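Local coordinates for designed helical repeat protein (Synthetic construct, PDB 5CWQ), which has no known natural function and was designed from scratch to fold as a stack of repeated helical hairpins, at residues R23-E26 with A27-R30; Q87-D90 with E91-A94; A213-L216 with A217-A220. All coordinates share one frame; numbering follows the deposited sequence.

Contact 1 (R23-E26 with A27-R30); sequences RSEE and ARER
Four consecutive backbone bonds join R23-E26 to A27-R30 within helix 5-30, three of them regular. A27 N donates to R23 O, R28 N to S24 O and E29 N to E25 O; only the last of the series, R30 N to E26 O, is weak at 3.4 Å. Over this frame E25 reaches forward to R28. The E25 chain leaves CB with CG trans to the main-chain nitrogen (chi1 -177°) and turns at chi2, which swings its carboxylate along the helix, and R28 NH1 bonds to OE1 of E25 at 3.2 Å. This i to i+3 salt bridge is bent, with an N-H...O angle of 138°, and uses the anti side of the carboxylate, well out of its plane. R28 extends as far as CD before bending at chi3, and its NH2 forms a second salt bridge, to E76. The pair lies on the last turns of the first helix of a helical repeat array, where S24 and A27 face helix 33-57. The other oxygen of E25, OE2, stands 3.0 Å from OE2 of E29, the two carboxylates turned 78° apart, a close approach of like charges that would probably favour partial protonation or screening.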
# COMPACT_ATOMS: atom_id res chain seq x y z
N ARG A 23 -7.95 -15.68 -10.47
CA ARG A 23 -8.20 -16.11 -9.10
C ARG A 23 -9.22 -15.19 -8.44
O ARG A 23 -10.02 -15.62 -7.62
CB ARG A 23 -6.90 -16.13 -8.29
CG ARG A 23 -5.98 -17.30 -8.61
CD ARG A 23 -4.84 -17.41 -7.61
NE ARG A 23 -3.94 -16.26 -7.67
CZ ARG A 23 -2.84 -16.20 -8.42
NH1 ARG A 23 -2.48 -17.22 -9.19
NH2 ARG A 23 -2.10 -15.10 -8.40
N SER A 24 -9.18 -13.91 -8.81
CA SER A 24 -10.15 -12.94 -8.31
C SER A 24 -11.55 -13.29 -8.79
O SER A 24 -12.52 -13.20 -8.03
CB SER A 24 -9.79 -11.52 -8.75
OG SER A 24 -8.58 -11.08 -8.14
N GLU A 25 -11.66 -13.69 -10.05
CA GLU A 25 -12.96 -14.02 -10.63
C GLU A 25 -13.50 -15.33 -10.06
O GLU A 25 -14.71 -15.48 -9.88
CB GLU A 25 -12.84 -14.12 -12.16
CG GLU A 25 -14.17 -14.39 -12.87
CD GLU A 25 -15.20 -13.31 -12.63
OE1 GLU A 25 -14.82 -12.17 -12.28
OE2 GLU A 25 -16.41 -13.59 -12.79
N GLU A 26 -12.61 -16.27 -9.78
CA GLU A 26 -13.00 -17.55 -9.19
C GLU A 26 -13.56 -17.35 -7.79
O GLU A 26 -14.58 -17.95 -7.42
CB GLU A 26 -11.81 -18.51 -9.15
CG GLU A 26 -11.43 -19.08 -10.51
CD GLU A 26 -10.11 -19.83 -10.48
OE1 GLU A 26 -9.49 -19.92 -9.40
OE2 GLU A 26 -9.69 -20.33 -11.55
N ALA A 27 -12.90 -16.51 -7.00
CA ALA A 27 -13.33 -16.23 -5.64
C ALA A 27 -14.59 -15.37 -5.64
O ALA A 27 -15.46 -15.52 -4.78
CB ALA A 27 -12.22 -15.55 -4.87
N ARG A 28 -14.68 -14.46 -6.61
CA ARG A 28 -15.82 -13.55 -6.71
C ARG A 28 -17.11 -14.32 -6.97
O ARG A 28 -18.17 -13.98 -6.43
CB ARG A 28 -15.59 -12.52 -7.83
CG ARG A 28 -16.74 -11.55 -8.04
CD ARG A 28 -16.43 -10.52 -9.12
NE ARG A 28 -15.44 -9.52 -8.69
CZ ARG A 28 -14.15 -9.52 -9.03
NH1 ARG A 28 -13.65 -10.47 -9.83
NH2 ARG A 28 -13.36 -8.57 -8.58
N GLU A 29 -17.02 -15.35 -7.80
CA GLU A 29 -18.19 -16.17 -8.13
C GLU A 29 -18.61 -17.03 -6.95
O GLU A 29 -19.79 -17.36 -6.80
CB GLU A 29 -17.89 -17.04 -9.35
CG GLU A 29 -17.75 -16.26 -10.64
CD GLU A 29 -17.28 -17.13 -11.79
OE1 GLU A 29 -17.20 -18.36 -11.61
OE2 GLU A 29 -17.00 -16.58 -12.88
N ARG A 30 -17.65 -17.40 -6.11
CA ARG A 30 -17.92 -18.22 -4.94
C ARG A 30 -18.30 -17.38 -3.72
O ARG A 30 -18.62 -17.91 -2.66
CB ARG A 30 -16.69 -19.09 -4.61
CG ARG A 30 -16.44 -20.19 -5.63
CD ARG A 30 -15.09 -20.88 -5.41
NE ARG A 30 -14.90 -21.28 -4.01
CZ ARG A 30 -14.16 -20.62 -3.12
NH1 ARG A 30 -13.52 -19.51 -3.45
NH2 ARG A 30 -14.06 -21.09 -1.88

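Contact 2 (Q87-D90 with E91-A94); sequences QGDD and EVLA
D89 turns its carboxylate onto the first turn of helix 90-114 because its CG lies anti to the backbone N (chi1 -162°), which carries OD1 forward to V92 N. The resulting bond is long and weak at 3.3 Å but nearly straight, with an N-H...O angle of 173°. V92 has CG1 anti to its own backbone N, and this leaves CG2 beside that N and against the D89 carboxylate, 3.3 Å from OD2. E91 is extended, and water 1 joins its side chain to that of D89, lying 3.0 Å from D89 OD1 and 2.9 Å from E91 OE1. The water thus sits between two like-charged carboxylates and may lessen the repulsion between them; E91 OE2 makes a salt bridge to K34. Were D89 replaced by an alanine, V92 N would probably lose its side-chain acceptor and water 1 one of its partners. In the backbone, L93 N donates to D89 O at 3.0 Å, in the carbonyl plane, and A94 N donates to D90 O. V92 and L93 pack back on helix 60-86, and A94 meets L152 of helix 147-171. Just before the cap, G88 has positive phi and ends helix 60-86 in a Schellman motif, so the link between the two helices is a C-terminal Schellman turn followed directly by an aspartate N-cap.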
# COMPACT_ATOMS: atom_id res chain seq x y z
N GLN A 87 -20.68 -7.10 6.04
CA GLN A 87 -20.64 -8.41 6.68
C GLN A 87 -19.90 -8.36 8.01
O GLN A 87 -19.73 -9.39 8.67
CB GLN A 87 -19.98 -9.43 5.75
CG GLN A 87 -20.74 -9.66 4.45
CD GLN A 87 -20.10 -10.70 3.56
OE1 GLN A 87 -19.28 -11.50 4.00
NE2 GLN A 87 -20.46 -10.68 2.28
N GLY A 88 -19.47 -7.17 8.41
CA GLY A 88 -18.73 -7.00 9.65
C GLY A 88 -17.46 -7.83 9.69
O GLY A 88 -17.04 -8.29 10.75
N ASP A 89 -16.85 -8.02 8.52
CA ASP A 89 -15.66 -8.85 8.40
C ASP A 89 -14.40 -7.98 8.38
O ASP A 89 -13.94 -7.56 7.32
CB ASP A 89 -15.75 -9.71 7.13
CG ASP A 89 -14.79 -10.89 7.15
OD1 ASP A 89 -13.71 -10.77 7.76
OD2 ASP A 89 -15.13 -11.93 6.55
N ASP A 90 -13.86 -7.73 9.56
CA ASP A 90 -12.74 -6.81 9.73
C ASP A 90 -11.46 -7.31 9.06
O ASP A 90 -10.64 -6.50 8.60
CB ASP A 90 -12.49 -6.56 11.22
CG ASP A 90 -13.65 -5.86 11.89
OD1 ASP A 90 -14.18 -4.89 11.31
OD2 ASP A 90 -14.04 -6.29 13.00
N GLU A 91 -11.28 -8.62 9.01
CA GLU A 91 -10.08 -9.20 8.40
C GLU A 91 -10.06 -8.94 6.90
O GLU A 91 -9.05 -8.50 6.35
CB GLU A 91 -10.00 -10.70 8.66
CG GLU A 91 -8.71 -11.34 8.14
CD GLU A 91 -8.67 -12.84 8.32
OE1 GLU A 91 -9.75 -13.46 8.49
OE2 GLU A 91 -7.56 -13.41 8.29
N VAL A 92 -11.18 -9.23 6.24
CA VAL A 92 -11.31 -8.98 4.81
C VAL A 92 -11.19 -7.48 4.53
O VAL A 92 -10.59 -7.07 3.54
CB VAL A 92 -12.65 -9.52 4.26
CG1 VAL A 92 -12.83 -9.16 2.79
CG2 VAL A 92 -12.73 -11.02 4.46
N LEU A 93 -11.78 -6.66 5.40
CA LEU A 93 -11.69 -5.22 5.26
C LEU A 93 -10.23 -4.77 5.25
O LEU A 93 -9.81 -4.02 4.38
CB LEU A 93 -12.45 -4.51 6.39
CG LEU A 93 -12.32 -2.98 6.45
CD1 LEU A 93 -12.79 -2.33 5.15
CD2 LEU A 93 -13.10 -2.43 7.64
N ALA A 94 -9.46 -5.26 6.22
CA ALA A 94 -8.06 -4.90 6.35
C ALA A 94 -7.28 -5.32 5.11
O ALA A 94 -6.45 -4.57 4.60
CB ALA A 94 -7.45 -5.53 7.60
O HOH W 1 -12.55 -13.50 7.66

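Contact 3 (A213-L216 with A217-A220); sequences AEQL and AREA
Among the side chains, the polar contact across A213-L216 and A217-A220 is, in the R218 conformer described, a hydrogen bond from R218 NH1 to Q215 OE1, 2.9 Å long. The two chains run side by side and point the same way. Q215 is bent at chi2 (-56°), which turns its amide along the helix surface toward R218, and R218 bends at chi3 to bring NH1 to it. The donor lies in the carbonyl plane of the Q215 amide, on a lone pair of OE1, while the amide and guanidinium planes are turned 56° apart; the N-H...O angle of 143° makes the bond somewhat bent. Since the amide is neutral, this is not a salt bridge. E214 turns elsewhere, to a salt bridge with K195.

Van der Waals contacts between the segments are mostly of side-chain carbons with carbonyl oxygens of the preceding turn. A217 CB lies 3.3 Å from A213 O, and R218 CG, in the same conformer, is 3.3 Å from E214 O.

The backbone supplies four regular bonds. A217 N, R218 N, E219 N and A220 N donate to the carbonyl oxygens of A213, E214, Q215 and L216, at 3.0 to 3.1 Å.

A213 and A217 present their small side chains to helix 174-201, and A213 and L216 also touch helix 147-171. This part of helix 204-230 is thus two-sided: alanine and leucine face the neighbouring helices and the Q215-R218 pair lies on the polar surface, as in the closing helix of an alpha-helical repeat array.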
# COMPACT_ATOMS: atom_id res chain seq x y z
N ALA A 213 4.83 -4.18 8.09
CA ALA A 213 4.47 -2.80 8.43
C ALA A 213 5.67 -2.01 8.93
O ALA A 213 5.86 -0.86 8.55
CB ALA A 213 3.35 -2.80 9.47
N GLU A 214 6.49 -2.64 9.77
CA GLU A 214 7.65 -1.96 10.35
C GLU A 214 8.65 -1.55 9.28
O GLU A 214 9.12 -0.42 9.26
CB GLU A 214 8.34 -2.85 11.39
CG GLU A 214 9.47 -2.14 12.14
CD GLU A 214 10.19 -3.04 13.13
OE1 GLU A 214 9.90 -4.25 13.17
OE2 GLU A 214 11.04 -2.52 13.88
N GLN A 215 8.97 -2.48 8.38
CA GLN A 215 9.97 -2.22 7.35
C GLN A 215 9.45 -1.29 6.26
O GLN A 215 10.21 -0.52 5.67
CB GLN A 215 10.44 -3.54 6.72
CG GLN A 215 11.19 -4.45 7.68
CD GLN A 215 12.39 -3.76 8.31
OE1 GLN A 215 13.07 -2.96 7.67
NE2 GLN A 215 12.64 -4.07 9.58
N LEU A 216 8.15 -1.35 5.99
CA LEU A 216 7.52 -0.41 5.08
C LEU A 216 7.61 1.00 5.65
O LEU A 216 7.90 1.97 4.93
CB LEU A 216 6.06 -0.79 4.83
CG LEU A 216 5.85 -2.04 3.97
CD1 LEU A 216 4.44 -2.58 4.16
CD2 LEU A 216 6.13 -1.75 2.50
N ALA A 217 7.38 1.11 6.95
CA ALA A 217 7.45 2.39 7.64
C ALA A 217 8.87 2.95 7.63
O ALA A 217 9.07 4.15 7.47
CB ALA A 217 6.94 2.25 9.06
N ARG A 218 9.85 2.07 7.81
CA ARG A 218 11.25 2.47 7.80
C ARG A 218 11.66 2.99 6.43
O ARG A 218 12.42 3.96 6.33
CB ARG A 218 12.16 1.30 8.20
CG ARG A 218 12.11 0.97 9.69
CD ARG A 218 13.06 -0.17 10.06
NE ARG A 218 14.47 0.25 10.05
CZ ARG A 218 15.38 -0.12 9.15
NH1 ARG A 218 15.07 -0.95 8.16
NH2 ARG A 218 16.62 0.33 9.26
N GLU A 219 11.17 2.35 5.37
CA GLU A 219 11.47 2.80 4.01
C GLU A 219 10.86 4.18 3.76
O GLU A 219 11.48 5.03 3.12
CB GLU A 219 10.95 1.81 2.97
CG GLU A 219 11.15 2.31 1.53
CD GLU A 219 10.86 1.27 0.46
OE1 GLU A 219 11.04 0.06 0.72
OE2 GLU A 219 10.45 1.66 -0.65
N ALA A 220 9.65 4.39 4.27
CA ALA A 220 8.98 5.67 4.12
C ALA A 220 9.79 6.78 4.77
O ALA A 220 9.95 7.86 4.20
CB ALA A 220 7.58 5.60 4.73

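Overall arrangement
The chain passes through the three contacts in series; none nests in or crosses another, and contacts 1 and 3 close no loop, each lying within a single helix. Contact 1 lies near the C-terminal end of helix 5-30, the first helix. Contact 2 spans the short turn between helix 60-86 and helix 90-114 and the start of the latter, its centre about 17 Å from that of contact 1. Contact 3 lies within the last helix, 204-230, about 31 Å from contact 1 between centres and on the opposite side of the chain's centre. R28 of contact 1 reaches helix 60-86, while residues of contacts 2 and 3 both touch helix 147-171, linking early and late parts of the array.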